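Local coordinates for protein glycosyl hydrolase, family 38 (Enterococcus faecalis, PDB 5KBP) that probably acts as an alpha-mannosidase, cleaving alpha-linked mannose from carbohydrate substrates, at residues A[15-20]-A[233-238]; A[404-409]-A[507-512]. All blocks are in the same frame, centred on the assembly; numbering follows the deposited sequence.

Contact 1 (A[15-20]-A[233-238])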
loop_
_atom_site.group_PDB
_atom_site.type_symbol
_atom_site.label_atom_id
_atom_site.label_comp_id
_atom_site.label_asym_id
_atom_site.label_seq_id
_atom_site.Cartn_x
_atom_site.Cartn_y
_atom_site.Cartn_z
ATOM N N SER A 15 -15.336 -13.283 18.655
ATOM C CA SER A 15 -15.716 -12.706 17.369
ATOM C C SER A 15 -14.647 -13.101 16.362
ATOM O O SER A 15 -13.504 -12.643 16.464
ATOM C CB SER A 15 -15.856 -11.190 17.462
ATOM O OG SER A 15 -16.348 -10.657 16.245
ATOM N N HIS A 16 -15.009 -13.961 15.411
ATOM C CA HIS A 16 -14.091 -14.343 14.343
ATOM C C HIS A 16 -13.892 -13.148 13.422
ATOM O O HIS A 16 -14.789 -12.791 12.653
ATOM C CB HIS A 16 -14.636 -15.543 13.577
ATOM C CG HIS A 16 -13.714 -16.044 12.509
ATOM N ND1 HIS A 16 -13.987 -15.909 11.166
ATOM C CD2 HIS A 16 -12.518 -16.673 12.590
ATOM C CE1 HIS A 16 -13.000 -16.437 10.463
ATOM N NE2 HIS A 16 -12.096 -16.907 11.303
ATOM N N TRP A 17 -12.720 -12.527 13.493
ATOM C CA TRP A 17 -12.481 -11.242 12.845
ATOM C C TRP A 17 -11.541 -11.419 11.656
ATOM O O TRP A 17 -10.317 -11.397 11.802
ATOM C CB TRP A 17 -11.924 -10.232 13.830
ATOM C CG TRP A 17 -12.037 -8.853 13.306
ATOM C CD1 TRP A 17 -11.080 -8.145 12.641
ATOM C CD2 TRP A 17 -13.195 -8.016 13.361
ATOM N NE1 TRP A 17 -11.566 -6.908 12.295
ATOM C CE2 TRP A 17 -12.863 -6.805 12.725
ATOM C CE3 TRP A 17 -14.479 -8.169 13.895
ATOM C CZ2 TRP A 17 -13.768 -5.755 12.606
ATOM C CZ3 TRP A 17 -15.375 -7.122 13.777
ATOM C CH2 TRP A 17 -15.014 -5.931 13.139
ATOM N N ASP A 18 -12.125 -11.579 10.473
ATOM C CA ASP A 18 -11.350 -11.507 9.244
ATOM C C ASP A 18 -10.815 -10.091 9.075
ATOM O O ASP A 18 -11.590 -9.134 8.972
ATOM C CB ASP A 18 -12.212 -11.910 8.048
ATOM C CG ASP A 18 -12.804 -13.298 8.201
ATOM O OD1 ASP A 18 -12.076 -14.282 7.958
ATOM O OD2 ASP A 18 -13.995 -13.405 8.559
ATOM N N ARG A 19 -9.486 -9.962 9.061
ATOM C CA ARG A 19 -8.862 -8.642 9.087
ATOM C C ARG A 19 -9.251 -7.816 7.865
ATOM O O ARG A 19 -9.438 -6.596 7.962
ATOM C CB ARG A 19 -7.344 -8.793 9.181
ATOM C CG ARG A 19 -6.603 -7.532 9.584
ATOM C CD ARG A 19 -5.193 -7.869 10.043
ATOM N NE ARG A 19 -4.434 -6.680 10.419
ATOM C CZ ARG A 19 -3.656 -5.999 9.586
ATOM N NH1 ARG A 19 -3.530 -6.386 8.323
ATOM N NH2 ARG A 19 -3.000 -4.930 10.015
ATOM N N GLU A 20 -9.382 -8.463 6.711
ATOM C CA GLU A 20 -9.820 -7.796 5.492
ATOM C C GLU A 20 -10.499 -8.824 4.603
ATOM O O GLU A 20 -9.972 -9.925 4.413
ATOM C CB GLU A 20 -8.641 -7.139 4.766
ATOM C CG GLU A 20 -7.375 -7.978 4.755
ATOM C CD GLU A 20 -6.167 -7.203 4.267
ATOM O OE1 GLU A 20 -5.121 -7.832 4.002
ATOM O OE2 GLU A 20 -6.263 -5.964 4.148
ATOM N N VAL A 233 -19.578 -14.895 15.923
ATOM C CA VAL A 233 -19.548 -15.257 14.508
ATOM C C VAL A 233 -18.692 -14.227 13.770
ATOM O O VAL A 233 -18.067 -13.366 14.400
ATOM C CB VAL A 233 -20.978 -15.359 13.932
ATOM C CG1 VAL A 233 -21.594 -13.983 13.748
ATOM C CG2 VAL A 233 -21.015 -16.180 12.638
ATOM N N ASP A 234 -18.648 -14.314 12.440
ATOM C CA ASP A 234 -17.805 -13.438 11.636
ATOM C C ASP A 234 -18.198 -11.977 11.820
ATOM O O ASP A 234 -19.323 -11.583 11.500
ATOM C CB ASP A 234 -17.909 -13.833 10.163
ATOM C CG ASP A 234 -17.479 -15.266 9.911
ATOM O OD1 ASP A 234 -18.310 -16.179 10.101
ATOM O OD2 ASP A 234 -16.313 -15.478 9.518
ATOM N N HIS A 235 -17.258 -11.177 12.332
ATOM C CA HIS A 235 -17.447 -9.736 12.516
ATOM C C HIS A 235 -18.655 -9.441 13.401
ATOM O O HIS A 235 -19.391 -8.476 13.182
ATOM C CB HIS A 235 -17.570 -9.018 11.169
ATOM C CG HIS A 235 -16.362 -9.155 10.296
ATOM N ND1 HIS A 235 -16.446 -9.396 8.942
ATOM C CD2 HIS A 235 -15.041 -9.076 10.583
ATOM C CE1 HIS A 235 -15.228 -9.466 8.432
ATOM N NE2 HIS A 235 -14.358 -9.274 9.407
ATOM N N GLN A 236 -18.858 -10.271 14.409
ATOM C CA GLN A 236 -20.007 -10.103 15.289
ATOM C C GLN A 236 -19.669 -9.139 16.418
ATOM O O GLN A 236 -18.662 -9.336 17.109
ATOM C CB GLN A 236 -20.441 -11.438 15.877
ATOM C CG GLN A 236 -21.663 -11.363 16.780
ATOM C CD GLN A 236 -22.956 -11.145 16.014
ATOM O OE1 GLN A 236 -22.975 -11.161 14.783
ATOM N NE2 GLN A 236 -24.047 -10.945 16.744
ATOM N N PRO A 237 -20.466 -8.094 16.628
ATOM C CA PRO A 237 -20.292 -7.275 17.831
ATOM C C PRO A 237 -20.531 -8.114 19.076
ATOM O O PRO A 237 -21.331 -9.053 19.075
ATOM C CB PRO A 237 -21.356 -6.182 17.678
ATOM C CG PRO A 237 -21.685 -6.163 16.217
ATOM C CD PRO A 237 -21.527 -7.576 15.749
ATOM N N VAL A 238 -19.812 -7.778 20.147
ATOM C CA VAL A 238 -19.938 -8.537 21.384
ATOM C C VAL A 238 -21.333 -8.329 21.961
ATOM O O VAL A 238 -21.850 -7.203 21.998
ATOM C CB VAL A 238 -18.837 -8.138 22.380
ATOM C CG1 VAL A 238 -18.911 -6.651 22.720
ATOM C CG2 VAL A 238 -18.916 -8.997 23.634
#
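H16 and D18, with W17 between them, match the His-X-Asp element near the start of family 38 enzymes. They meet D234 and H235 of a type II beta turn (V233 to Q236) where the loops after strands 7-13 and 226-231 come together in the N-terminal domain. In relatives this His-X-Asp element helps bind a catalytic zinc ion, so the contact is consistent with a wall of the active site. The H16 ring lies alongside the D234 side chain. Its ND1 donates to D234 OD2 (2.9 Å), which sits at the ring edge; the carboxylate stands nearly upright to the ring, and ND1 meets this oxygen from above the carboxylate plane. The bond fixes the rotation of the imidazole and turns NE2 away from D234. D234 is held in its turn by Y194, whose OH bonds to OD1. D18 OD2 and D234 OD2 lie 3.3 Å apart in nearly coplanar carboxylates, two acceptors with no hydrogen bond between them. H235 packs on W17. With CG anti to its carbonyl carbon (chi1 -61°), the H235 ring presents its edge to the W17 face, a T-shaped stack with planes 78° apart in which H235 CD2 comes 3.5 Å from W17 CD2. The H28 ring stacks on that of H235. The backbones join where H235 N donates to H16 O (3.0 Å), and S15 OG reaches across to Q236 O at 2.8 Å. Within the turn, Q236 N bonds to V233 O, which also takes a weak bond from H16 N. At the far end H235 NE2 donates almost straight (173°) to a lone pair of D18 O at 2.8 Å, the oxygen lying in the imidazole plane.

Contact 2 (A[404-409]-A[507-512])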
loop_
_atom_site.group_PDB
_atom_site.type_symbol
_atom_site.label_atom_id
_atom_site.label_comp_id
_atom_site.label_asym_id
_atom_site.label_seq_id
_atom_site.Cartn_x
_atom_site.Cartn_y
_atom_site.Cartn_z
ATOM N N HIS A 404 39.553 -7.681 -9.833
ATOM C CA HIS A 404 38.206 -7.373 -9.362
ATOM C C HIS A 404 37.603 -8.624 -8.735
ATOM O O HIS A 404 37.032 -9.467 -9.443
ATOM C CB HIS A 404 37.333 -6.867 -10.514
ATOM C CG HIS A 404 37.946 -5.740 -11.288
ATOM N ND1 HIS A 404 37.939 -4.437 -10.836
ATOM C CD2 HIS A 404 38.584 -5.721 -12.482
ATOM C CE1 HIS A 404 38.547 -3.664 -11.719
ATOM N NE2 HIS A 404 38.948 -4.418 -12.727
ATOM N N PRO A 405 37.704 -8.800 -7.420
ATOM C CA PRO A 405 37.187 -10.020 -6.796
ATOM C C PRO A 405 35.689 -9.960 -6.538
ATOM O O PRO A 405 35.097 -8.891 -6.370
ATOM C CB PRO A 405 37.967 -10.095 -5.478
ATOM C CG PRO A 405 38.260 -8.676 -5.147
ATOM C CD PRO A 405 38.431 -7.950 -6.459
ATOM N N PHE A 406 35.081 -11.144 -6.509
ATOM C CA PHE A 406 33.671 -11.291 -6.178
ATOM C C PHE A 406 33.477 -12.614 -5.452
ATOM O O PHE A 406 34.286 -13.536 -5.581
ATOM C CB PHE A 406 32.778 -11.210 -7.425
ATOM C CG PHE A 406 33.089 -12.247 -8.469
ATOM C CD1 PHE A 406 34.071 -12.018 -9.420
ATOM C CD2 PHE A 406 32.394 -13.445 -8.505
ATOM C CE1 PHE A 406 34.359 -12.969 -10.383
ATOM C CE2 PHE A 406 32.678 -14.399 -9.467
ATOM C CZ PHE A 406 33.661 -14.160 -10.406
ATOM N N VAL A 407 32.389 -12.700 -4.686
ATOM C CA VAL A 407 32.135 -13.826 -3.792
ATOM C C VAL A 407 30.788 -14.450 -4.134
ATOM O O VAL A 407 29.805 -13.739 -4.368
ATOM C CB VAL A 407 32.170 -13.388 -2.312
ATOM C CG1 VAL A 407 31.997 -14.587 -1.394
ATOM C CG2 VAL A 407 33.467 -12.656 -2.002
ATOM N N LEU A 408 30.747 -15.782 -4.149
ATOM C CA LEU A 408 29.531 -16.548 -4.397
ATOM C C LEU A 408 29.112 -17.248 -3.111
ATOM O O LEU A 408 29.898 -18.005 -2.533
ATOM C CB LEU A 408 29.744 -17.570 -5.514
ATOM C CG LEU A 408 29.547 -17.079 -6.949
ATOM C CD1 LEU A 408 30.020 -18.127 -7.946
ATOM C CD2 LEU A 408 28.086 -16.735 -7.184
ATOM N N PHE A 409 27.879 -17.004 -2.675
ATOM C CA PHE A 409 27.333 -17.612 -1.470
ATOM C C PHE A 409 26.288 -18.656 -1.835
ATOM O O PHE A 409 25.438 -18.422 -2.700
ATOM C CB PHE A 409 26.688 -16.566 -0.556
ATOM C CG PHE A 409 27.650 -15.563 0.003
ATOM C CD1 PHE A 409 27.959 -14.413 -0.703
ATOM C CD2 PHE A 409 28.226 -15.756 1.247
ATOM C CE1 PHE A 409 28.836 -13.482 -0.186
ATOM C CE2 PHE A 409 29.105 -14.829 1.769
ATOM C CZ PHE A 409 29.410 -13.690 1.052
ATOM N N PHE A 507 36.211 -15.593 -6.043
ATOM C CA PHE A 507 36.853 -15.574 -7.349
ATOM C C PHE A 507 37.286 -14.144 -7.653
ATOM O O PHE A 507 37.003 -13.215 -6.894
ATOM C CB PHE A 507 35.916 -16.115 -8.437
ATOM C CG PHE A 507 35.416 -17.507 -8.169
ATOM C CD1 PHE A 507 36.149 -18.611 -8.573
ATOM C CD2 PHE A 507 34.212 -17.711 -7.516
ATOM C CE1 PHE A 507 35.692 -19.891 -8.329
ATOM C CE2 PHE A 507 33.749 -18.990 -7.269
ATOM C CZ PHE A 507 34.490 -20.081 -7.676
ATOM N N ALA A 508 37.982 -13.966 -8.774
ATOM C CA ALA A 508 38.446 -12.646 -9.167
ATOM C C ALA A 508 38.454 -12.544 -10.684
ATOM O O ALA A 508 38.450 -13.552 -11.395
ATOM C CB ALA A 508 39.840 -12.341 -8.607
ATOM N N LEU A 509 38.474 -11.306 -11.169
ATOM C CA LEU A 509 38.450 -11.005 -12.596
ATOM C C LEU A 509 39.737 -10.270 -12.944
ATOM O O LEU A 509 39.908 -9.102 -12.574
ATOM C CB LEU A 509 37.220 -10.172 -12.955
ATOM C CG LEU A 509 36.566 -10.420 -14.314
ATOM C CD1 LEU A 509 36.045 -11.844 -14.400
ATOM C CD2 LEU A 509 35.443 -9.424 -14.546
ATOM N N ILE A 510 40.640 -10.949 -13.645
ATOM C CA ILE A 510 41.908 -10.363 -14.053
ATOM C C ILE A 510 41.929 -10.238 -15.570
ATOM O O ILE A 510 41.174 -10.899 -16.290
ATOM C CB ILE A 510 43.118 -11.182 -13.562
ATOM C CG1 ILE A 510 43.105 -12.581 -14.184
ATOM C CG2 ILE A 510 43.119 -11.270 -12.049
ATOM C CD1 ILE A 510 44.330 -13.405 -13.855
ATOM N N GLN A 511 42.812 -9.369 -16.059
ATOM C CA GLN A 511 42.991 -9.223 -17.496
ATOM C C GLN A 511 43.761 -10.416 -18.044
ATOM O O GLN A 511 44.821 -10.779 -17.524
ATOM C CB GLN A 511 43.725 -7.925 -17.819
ATOM C CG GLN A 511 42.964 -6.666 -17.443
ATOM C CD GLN A 511 43.458 -5.448 -18.196
ATOM O OE1 GLN A 511 44.134 -5.568 -19.219
ATOM N NE2 GLN A 511 43.120 -4.266 -17.696
ATOM N N GLY A 512 43.227 -11.024 -19.093
ATOM C CA GLY A 512 43.871 -12.169 -19.703
ATOM C C GLY A 512 42.911 -12.885 -20.621
ATOM O O GLY A 512 41.725 -12.552 -20.710
#
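The F406 ring carries the CB of F507 over one face: this methylene sits 4.0 Å from the ring centroid and 28° off the normal, a CH-pi contact whose closest pair is F406 CZ to F507 CB (3.6 Å). The ring reaches across because CG lies between the backbone N and the carbonyl carbon, the crowded position (chi1 59°). The F507 ring is touched obliquely by L408 CD1, 3.9 Å from its CE2, while the H404 ring slants past L509 O, its CD2 3.6 Å away. Beneath these side chains runs antiparallel pairing of strands 404-410 and 503-511 in the C-terminal domain 1 region, continued on the outer flanks by strands 804-807 and 451-454. H404 with L509 and F406 with F507 are hydrogen-bonded pairs. F507 N points almost straight down the F406 carbonyl at 2.9 Å, and F406 N returns a bond to F507 O from above its carbonyl plane. The H404 pair is less regular, since L509 N approaches H404 O well above the carbonyl plane and with a bent N-H. Between them P405 falls at a non-hydrogen-bonded position, where its missing N-H costs no bond to A508 and the two CA atoms come within 3.8 Å. The P405 and A508 side chains turn to the face covered by F399, with the CB atoms 4.3 Å apart. H404, F406, F507 and L509 turn to the other face, where V422 and V424 of strand 416-430 and L494 of strand 483-499 pack on F406, consistent with two beta layers packed face to face. There L509 CD1 lies 4.5 Å from F406 CE1, and the L509 side chain also touches V492, Y451 and V453.

Contacts 1 and 2 lie on opposite sides of the chain's centre, about 57 Å between centres and about 33 Å between nearest atoms, and share no strand or sheet. They come in series: 15-20 and 233-238 close within the N-terminal domain before 404-409 opens the pairing with 507-512 in C-terminal domain 1, the long helices 304-332 and 362-393 intervening. One thus joins loops of the putative hydrolase domain, the other knits a distant beta domain. The second subunit packs its F481 on V233 and its R482 on D234; these residues come from between its own 404-409 and 507-512, though no other chain touches contact 2 itself.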